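Local coordinates for cell division control protein Cdc48 (Mycobacterium smegmatis, PDB 5E7P) that probably binds and hydrolyses ATP as a Cdc48-type AAA ATPase with two P-loop modules, each able to hold ADP, at residues V522-P527 with T533-A538; E499-P504 with R537-S542. All blocks are in the same frame, centred on the assembly; numbering follows the deposited sequence.

Interaction 1. Residues V522-P527 with T533-A538. With ADP (adenosine-5'-diphosphate), chain D.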
loop_
_atom_site.group_PDB
_atom_site.type_symbol
_atom_site.label_atom_id
_atom_site.label_comp_id
_atom_site.label_asym_id
_atom_site.label_seq_id
_atom_site.Cartn_x
_atom_site.Cartn_y
_atom_site.Cartn_z
ATOM N N VAL A 522 -11.766 -21.008 -5.289
ATOM C CA VAL A 522 -12.941 -20.431 -4.655
ATOM C C VAL A 522 -13.628 -19.398 -5.544
ATOM O O VAL A 522 -12.983 -18.487 -6.065
ATOM C CB VAL A 522 -12.568 -19.767 -3.317
ATOM C CG1 VAL A 522 -13.786 -19.096 -2.696
ATOM C CG2 VAL A 522 -11.967 -20.795 -2.366
ATOM N N LEU A 523 -14.937 -19.551 -5.721
ATOM C CA LEU A 523 -15.741 -18.513 -6.355
ATOM C C LEU A 523 -16.600 -17.804 -5.316
ATOM O O LEU A 523 -17.531 -18.383 -4.760
ATOM C CB LEU A 523 -16.630 -19.078 -7.460
ATOM C CG LEU A 523 -17.519 -18.003 -8.099
ATOM C CD1 LEU A 523 -16.682 -16.992 -8.865
ATOM C CD2 LEU A 523 -18.591 -18.609 -8.991
ATOM N N LEU A 524 -16.273 -16.544 -5.060
ATOM C CA LEU A 524 -16.989 -15.742 -4.086
ATOM C C LEU A 524 -17.984 -14.849 -4.820
ATOM O O LEU A 524 -17.600 -14.076 -5.694
ATOM C CB LEU A 524 -15.993 -14.892 -3.303
ATOM C CG LEU A 524 -16.423 -14.316 -1.957
ATOM C CD1 LEU A 524 -16.802 -15.423 -1.000
ATOM C CD2 LEU A 524 -15.294 -13.502 -1.382
ATOM N N TYR A 525 -19.264 -14.962 -4.484
ATOM C CA TYR A 525 -20.289 -14.201 -5.194
ATOM C C TYR A 525 -21.425 -13.737 -4.289
ATOM O O TYR A 525 -21.872 -14.464 -3.399
ATOM C CB TYR A 525 -20.850 -15.010 -6.370
ATOM C CG TYR A 525 -21.497 -16.315 -5.960
ATOM C CD1 TYR A 525 -20.746 -17.480 -5.852
ATOM C CD2 TYR A 525 -22.854 -16.381 -5.679
ATOM C CE1 TYR A 525 -21.331 -18.670 -5.475
ATOM C CE2 TYR A 525 -23.445 -17.566 -5.302
ATOM C CZ TYR A 525 -22.680 -18.709 -5.201
ATOM O OH TYR A 525 -23.267 -19.894 -4.825
ATOM N N GLY A 526 -21.889 -12.518 -4.529
ATOM C CA GLY A 526 -23.012 -11.969 -3.794
ATOM C C GLY A 526 -23.484 -10.670 -4.412
ATOM O O GLY A 526 -22.843 -10.151 -5.326
ATOM N N PRO A 527 -24.612 -10.136 -3.920
ATOM C CA PRO A 527 -25.131 -8.849 -4.393
ATOM C C PRO A 527 -24.172 -7.719 -4.034
ATOM O O PRO A 527 -23.416 -7.857 -3.072
ATOM C CB PRO A 527 -26.449 -8.701 -3.628
ATOM C CG PRO A 527 -26.286 -9.555 -2.419
ATOM C CD PRO A 527 -25.438 -10.709 -2.845
ATOM N N THR A 533 -15.926 -8.282 -1.943
ATOM C CA THR A 533 -14.584 -7.807 -2.261
ATOM C C THR A 533 -13.883 -7.287 -1.006
ATOM O O THR A 533 -12.699 -7.551 -0.781
ATOM C CB THR A 533 -14.614 -6.710 -3.352
ATOM O OG1 THR A 533 -14.962 -7.299 -4.612
ATOM C CG2 THR A 533 -13.255 -6.036 -3.482
ATOM N N PHE A 534 -14.635 -6.562 -0.186
ATOM C CA PHE A 534 -14.115 -5.957 1.035
ATOM C C PHE A 534 -13.461 -6.982 1.962
ATOM O O PHE A 534 -12.376 -6.748 2.494
ATOM C CB PHE A 534 -15.246 -5.229 1.768
ATOM C CG PHE A 534 -14.777 -4.336 2.879
ATOM C CD1 PHE A 534 -13.745 -3.438 2.676
ATOM C CD2 PHE A 534 -15.387 -4.377 4.119
ATOM C CE1 PHE A 534 -13.318 -2.607 3.694
ATOM C CE2 PHE A 534 -14.965 -3.550 5.141
ATOM C CZ PHE A 534 -13.925 -2.666 4.928
ATOM N N VAL A 535 -14.122 -8.119 2.148
ATOM C CA VAL A 535 -13.621 -9.143 3.056
ATOM C C VAL A 535 -12.357 -9.839 2.526
ATOM O O VAL A 535 -11.514 -10.280 3.307
ATOM C CB VAL A 535 -14.717 -10.176 3.409
ATOM C CG1 VAL A 535 -14.995 -11.104 2.233
ATOM C CG2 VAL A 535 -14.320 -10.967 4.643
ATOM N N VAL A 536 -12.221 -9.920 1.205
ATOM C CA VAL A 536 -11.038 -10.518 0.594
ATOM C C VAL A 536 -9.816 -9.644 0.844
ATOM O O VAL A 536 -8.728 -10.143 1.126
ATOM C CB VAL A 536 -11.222 -10.719 -0.924
ATOM C CG1 VAL A 536 -9.933 -11.202 -1.562
ATOM C CG2 VAL A 536 -12.329 -11.708 -1.190
ATOM N N ARG A 537 -10.005 -8.333 0.747
ATOM C CA ARG A 537 -8.924 -7.388 1.000
ATOM C C ARG A 537 -8.506 -7.408 2.464
ATOM O O ARG A 537 -7.334 -7.226 2.783
ATOM C CB ARG A 537 -9.338 -5.977 0.580
ATOM C CG ARG A 537 -9.347 -5.766 -0.926
ATOM C CD ARG A 537 -10.034 -4.469 -1.291
ATOM N NE ARG A 537 -9.969 -4.172 -2.719
ATOM C CZ ARG A 537 -10.664 -3.201 -3.304
ATOM N NH1 ARG A 537 -10.549 -2.984 -4.608
ATOM N NH2 ARG A 537 -11.479 -2.446 -2.578
ATOM N N ALA A 538 -9.470 -7.630 3.352
ATOM C CA ALA A 538 -9.186 -7.738 4.777
ATOM C C ALA A 538 -8.429 -9.031 5.050
ATOM O O ALA A 538 -7.506 -9.071 5.864
ATOM C CB ALA A 538 -10.476 -7.703 5.573
HETATM P PB ADP D . -19.118 -5.126 -4.339
HETATM O O1B ADP D . -20.038 -3.944 -4.529
HETATM O O2B ADP D . -18.242 -5.391 -5.538
HETATM O O3B ADP D . -19.797 -6.357 -3.782
HETATM P PA ADP D . -18.242 -4.839 -1.623
HETATM O O1A ADP D . -19.526 -5.586 -1.354
HETATM O O2A ADP D . -16.935 -5.372 -1.103
HETATM O O3A ADP D . -18.077 -4.612 -3.213
HETATM O "O5'" ADP D . -18.406 -3.360 -1.009
HETATM C "C5'" ADP D . -17.315 -2.443 -0.983
HETATM C "C4'" ADP D . -17.581 -1.388 0.088
HETATM O "O4'" ADP D . -18.733 -1.730 0.866
HETATM C "C3'" ADP D . -16.415 -1.274 1.056
HETATM O "O3'" ADP D . -15.621 -0.122 0.762
HETATM C "C2'" ADP D . -17.040 -1.153 2.431
HETATM O "O2'" ADP D . -16.901 0.185 2.923
HETATM C "C1'" ADP D . -18.514 -1.486 2.260
HETATM N N9 ADP D . -18.796 -2.722 3.028
HETATM C C8 ADP D . -19.202 -3.891 2.497
HETATM N N7 ADP D . -19.370 -4.835 3.457
HETATM C C5 ADP D . -19.066 -4.268 4.637
HETATM C C6 ADP D . -19.033 -4.710 6.050
HETATM N N6 ADP D . -19.369 -5.978 6.388
HETATM N N1 ADP D . -18.658 -3.808 6.983
HETATM C C2 ADP D . -18.321 -2.549 6.647
HETATM N N3 ADP D . -18.328 -2.077 5.386
HETATM C C4 ADP D . -18.687 -2.875 4.351
#

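Interaction 2. Residues E499-P504 with R537-S542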
loop_
_atom_site.group_PDB
_atom_site.type_symbol
_atom_site.label_atom_id
_atom_site.label_comp_id
_atom_site.label_asym_id
_atom_site.label_seq_id
_atom_site.Cartn_x
_atom_site.Cartn_y
_atom_site.Cartn_z
ATOM N N GLU A 499 -11.052 -20.893 6.606
ATOM C CA GLU A 499 -10.840 -22.334 6.505
ATOM C C GLU A 499 -10.433 -22.773 5.101
ATOM O O GLU A 499 -9.657 -23.717 4.942
ATOM C CB GLU A 499 -12.086 -23.092 6.971
ATOM C CG GLU A 499 -12.464 -22.796 8.418
ATOM C CD GLU A 499 -13.561 -23.702 8.951
ATOM O OE1 GLU A 499 -13.998 -24.614 8.217
ATOM O OE2 GLU A 499 -13.983 -23.496 10.110
ATOM N N ALA A 500 -10.943 -22.083 4.088
ATOM C CA ALA A 500 -10.662 -22.452 2.703
ATOM C C ALA A 500 -9.360 -21.848 2.181
ATOM O O ALA A 500 -8.729 -22.403 1.281
ATOM C CB ALA A 500 -11.826 -22.062 1.802
ATOM N N VAL A 501 -8.954 -20.718 2.748
ATOM C CA VAL A 501 -7.804 -19.989 2.227
ATOM C C VAL A 501 -6.649 -19.880 3.219
ATOM O O VAL A 501 -5.536 -20.316 2.929
ATOM C CB VAL A 501 -8.205 -18.577 1.746
ATOM C CG1 VAL A 501 -6.976 -17.786 1.325
ATOM C CG2 VAL A 501 -9.209 -18.672 0.608
ATOM N N LEU A 502 -6.911 -19.295 4.384
ATOM C CA LEU A 502 -5.853 -19.051 5.364
ATOM C C LEU A 502 -5.285 -20.328 5.986
ATOM O O LEU A 502 -4.070 -20.501 6.046
ATOM C CB LEU A 502 -6.328 -18.092 6.456
ATOM C CG LEU A 502 -6.534 -16.648 5.998
ATOM C CD1 LEU A 502 -6.739 -15.729 7.196
ATOM C CD2 LEU A 502 -5.364 -16.181 5.149
ATOM N N TRP A 503 -6.165 -21.210 6.449
ATOM C CA TRP A 503 -5.739 -22.463 7.073
ATOM C C TRP A 503 -4.782 -23.314 6.221
ATOM O O TRP A 503 -3.736 -23.729 6.719
ATOM C CB TRP A 503 -6.947 -23.294 7.525
ATOM C CG TRP A 503 -7.561 -22.832 8.806
ATOM C CD1 TRP A 503 -7.209 -21.734 9.538
ATOM C CD2 TRP A 503 -8.634 -23.461 9.516
ATOM N NE1 TRP A 503 -8.001 -21.640 10.658
ATOM C CE2 TRP A 503 -8.883 -22.690 10.668
ATOM C CE3 TRP A 503 -9.412 -24.602 9.284
ATOM C CZ2 TRP A 503 -9.874 -23.021 11.588
ATOM C CZ3 TRP A 503 -10.393 -24.930 10.199
ATOM C CH2 TRP A 503 -10.619 -24.141 11.335
ATOM N N PRO A 504 -5.127 -23.585 4.943
ATOM C CA PRO A 504 -4.188 -24.403 4.165
ATOM C C PRO A 504 -2.840 -23.728 3.900
ATOM O O PRO A 504 -1.814 -24.411 3.916
ATOM C CB PRO A 504 -4.937 -24.644 2.848
ATOM C CG PRO A 504 -5.963 -23.575 2.782
ATOM C CD PRO A 504 -6.369 -23.325 4.192
ATOM N N ARG A 537 -10.005 -8.333 0.747
ATOM C CA ARG A 537 -8.924 -7.388 1.000
ATOM C C ARG A 537 -8.506 -7.408 2.464
ATOM O O ARG A 537 -7.334 -7.226 2.783
ATOM C CB ARG A 537 -9.338 -5.977 0.580
ATOM C CG ARG A 537 -9.347 -5.766 -0.926
ATOM C CD ARG A 537 -10.034 -4.469 -1.291
ATOM N NE ARG A 537 -9.969 -4.172 -2.719
ATOM C CZ ARG A 537 -10.664 -3.201 -3.304
ATOM N NH1 ARG A 537 -10.549 -2.984 -4.608
ATOM N NH2 ARG A 537 -11.479 -2.446 -2.578
ATOM N N ALA A 538 -9.470 -7.630 3.352
ATOM C CA ALA A 538 -9.186 -7.738 4.777
ATOM C C ALA A 538 -8.429 -9.031 5.050
ATOM O O ALA A 538 -7.506 -9.071 5.864
ATOM C CB ALA A 538 -10.476 -7.703 5.573
ATOM N N LEU A 539 -8.836 -10.086 4.354
ATOM C CA LEU A 539 -8.216 -11.398 4.463
ATOM C C LEU A 539 -6.776 -11.348 3.968
ATOM O O LEU A 539 -5.884 -11.987 4.529
ATOM C CB LEU A 539 -9.004 -12.398 3.619
ATOM C CG LEU A 539 -8.724 -13.883 3.825
ATOM C CD1 LEU A 539 -9.400 -14.367 5.106
ATOM C CD2 LEU A 539 -9.195 -14.679 2.617
ATOM N N ALA A 540 -6.560 -10.569 2.914
ATOM C CA ALA A 540 -5.264 -10.500 2.249
ATOM C C ALA A 540 -4.262 -9.613 2.980
ATOM O O ALA A 540 -3.208 -9.304 2.440
ATOM C CB ALA A 540 -5.439 -10.022 0.814
ATOM N N SER A 541 -4.589 -9.199 4.199
ATOM C CA SER A 541 -3.690 -8.347 4.969
ATOM C C SER A 541 -3.095 -9.105 6.138
ATOM O O SER A 541 -2.462 -8.515 7.012
ATOM C CB SER A 541 -4.434 -7.118 5.487
ATOM O OG SER A 541 -5.022 -6.402 4.418
ATOM N N SER A 542 -3.310 -10.416 6.151
ATOM C CA SER A 542 -2.860 -11.269 7.246
ATOM C C SER A 542 -1.340 -11.299 7.399
ATOM O O SER A 542 -0.825 -11.330 8.517
ATOM C CB SER A 542 -3.388 -12.692 7.051
ATOM O OG SER A 542 -4.799 -12.700 6.921
#

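Interaction 1. Residues V522-P527 with T533-A538
Leu524 meets the helix through a single methyl: its CD2 lies 3.5 Å from Val536 CG2, the tight part of the contact. The leucine CB points toward the helix, and with CG anti to the backbone N (chi1 -161°) CD2 is brought to Val536, whose side chain runs past it in the opposite sense. The loose part is the approach of Leu524 CD2 to Val535 CG1, at 4.3 Å. No hydrogen bond joins the two segments. Leu497 of helix 491-506 touches both Leu524 and Val535, and Leu626 of the neighbouring strand 623-629 touches Val536, so the packed end is walled by apolar groups. The connection is the P-loop (Walker A) motif: strand 521-525 enters the phosphate-binding loop and helix 534-539 leaves it. At the mouth of that loop the strand and the helix diverge and the ADP takes over. Phe534 N donates a hydrogen bond to ADP O2A (2.7 Å, N-H...O 150°). A weak one reaches ADP O2A from Thr533 N (3.2 Å, 129°). The Phe534 ring lies against the nucleoside, with ribose C2' 3.8 Å above the middle of one face. Further along the helix, Arg537 is partly exposed and forms a salt bridge to Glu476. The geometry is consistent with apolar packing, shared with Leu497 and Leu626, helping to hold the helix against the sheet, while the N-H groups of Thr533 and Phe534, beside the N-terminal part of helix 534-539, receive the alpha-phosphate where the helix dipole would add positive potential.

Interaction 2. Residues E499-P504 with R537-S542
Leu539 O is gripped twice by Ser542: the hydroxyl donates to it over 2.7 Å from Ser542 OG, and Ser542 N adds a weak bond to Leu539 O at 3.4 Å. The hydroxyl approaches at a C=O...O angle of 146°, tilted 23° out of the carbonyl plane, across the type I turn that ends helix 534-539. With OG anti to its own carbonyl carbon (chi1 -56°), the serine folds back over the turn, and Ser542 OG lies 3.6 Å from Leu502 CD1. That methyl is shared, for Leu539 CD1 also approaches Leu502 CD1 at 3.6 Å. In the RecA-like alpha/beta core of the AAA module, helix 491-506 precedes strand 521-525 and helix 534-539 follows the P-loop; here the far end of the P-loop helix abuts the earlier one. The Leu502 and Leu539 side chains lie alongside one another, running in opposite senses, while the other Leu539 branch, CD2, reaches Val501 CG1 at 4.0 Å, so the fork of Leu539 spans two successive residues of helix 491-506. Leu497, about one turn earlier on that helix, touches Leu539 as well.

Both contacts are buried and draw on helix 534-539, their centres about 11 Å apart, but they use different parts of it. Interaction 1 sets Val535 and Val536, near its nucleotide end, against the parallel sheet, and interaction 2 sets Leu539 at its far end, with Ser542 beyond it, against helix 491-506. Neither has a hydrogen bond between its segments; aliphatic side chains carry most of both. The polar chemistry differs: Phe534 N, and weakly Thr533 N, serve the ADP phosphate, whereas at 537-542 the hydroxyl of a partly exposed serine closes a local turn. Sheet-to-helix packing beside the nucleotide thus contrasts with helix-to-helix packing about 12 Å from it, measured from the Leu539 side chain to ADP.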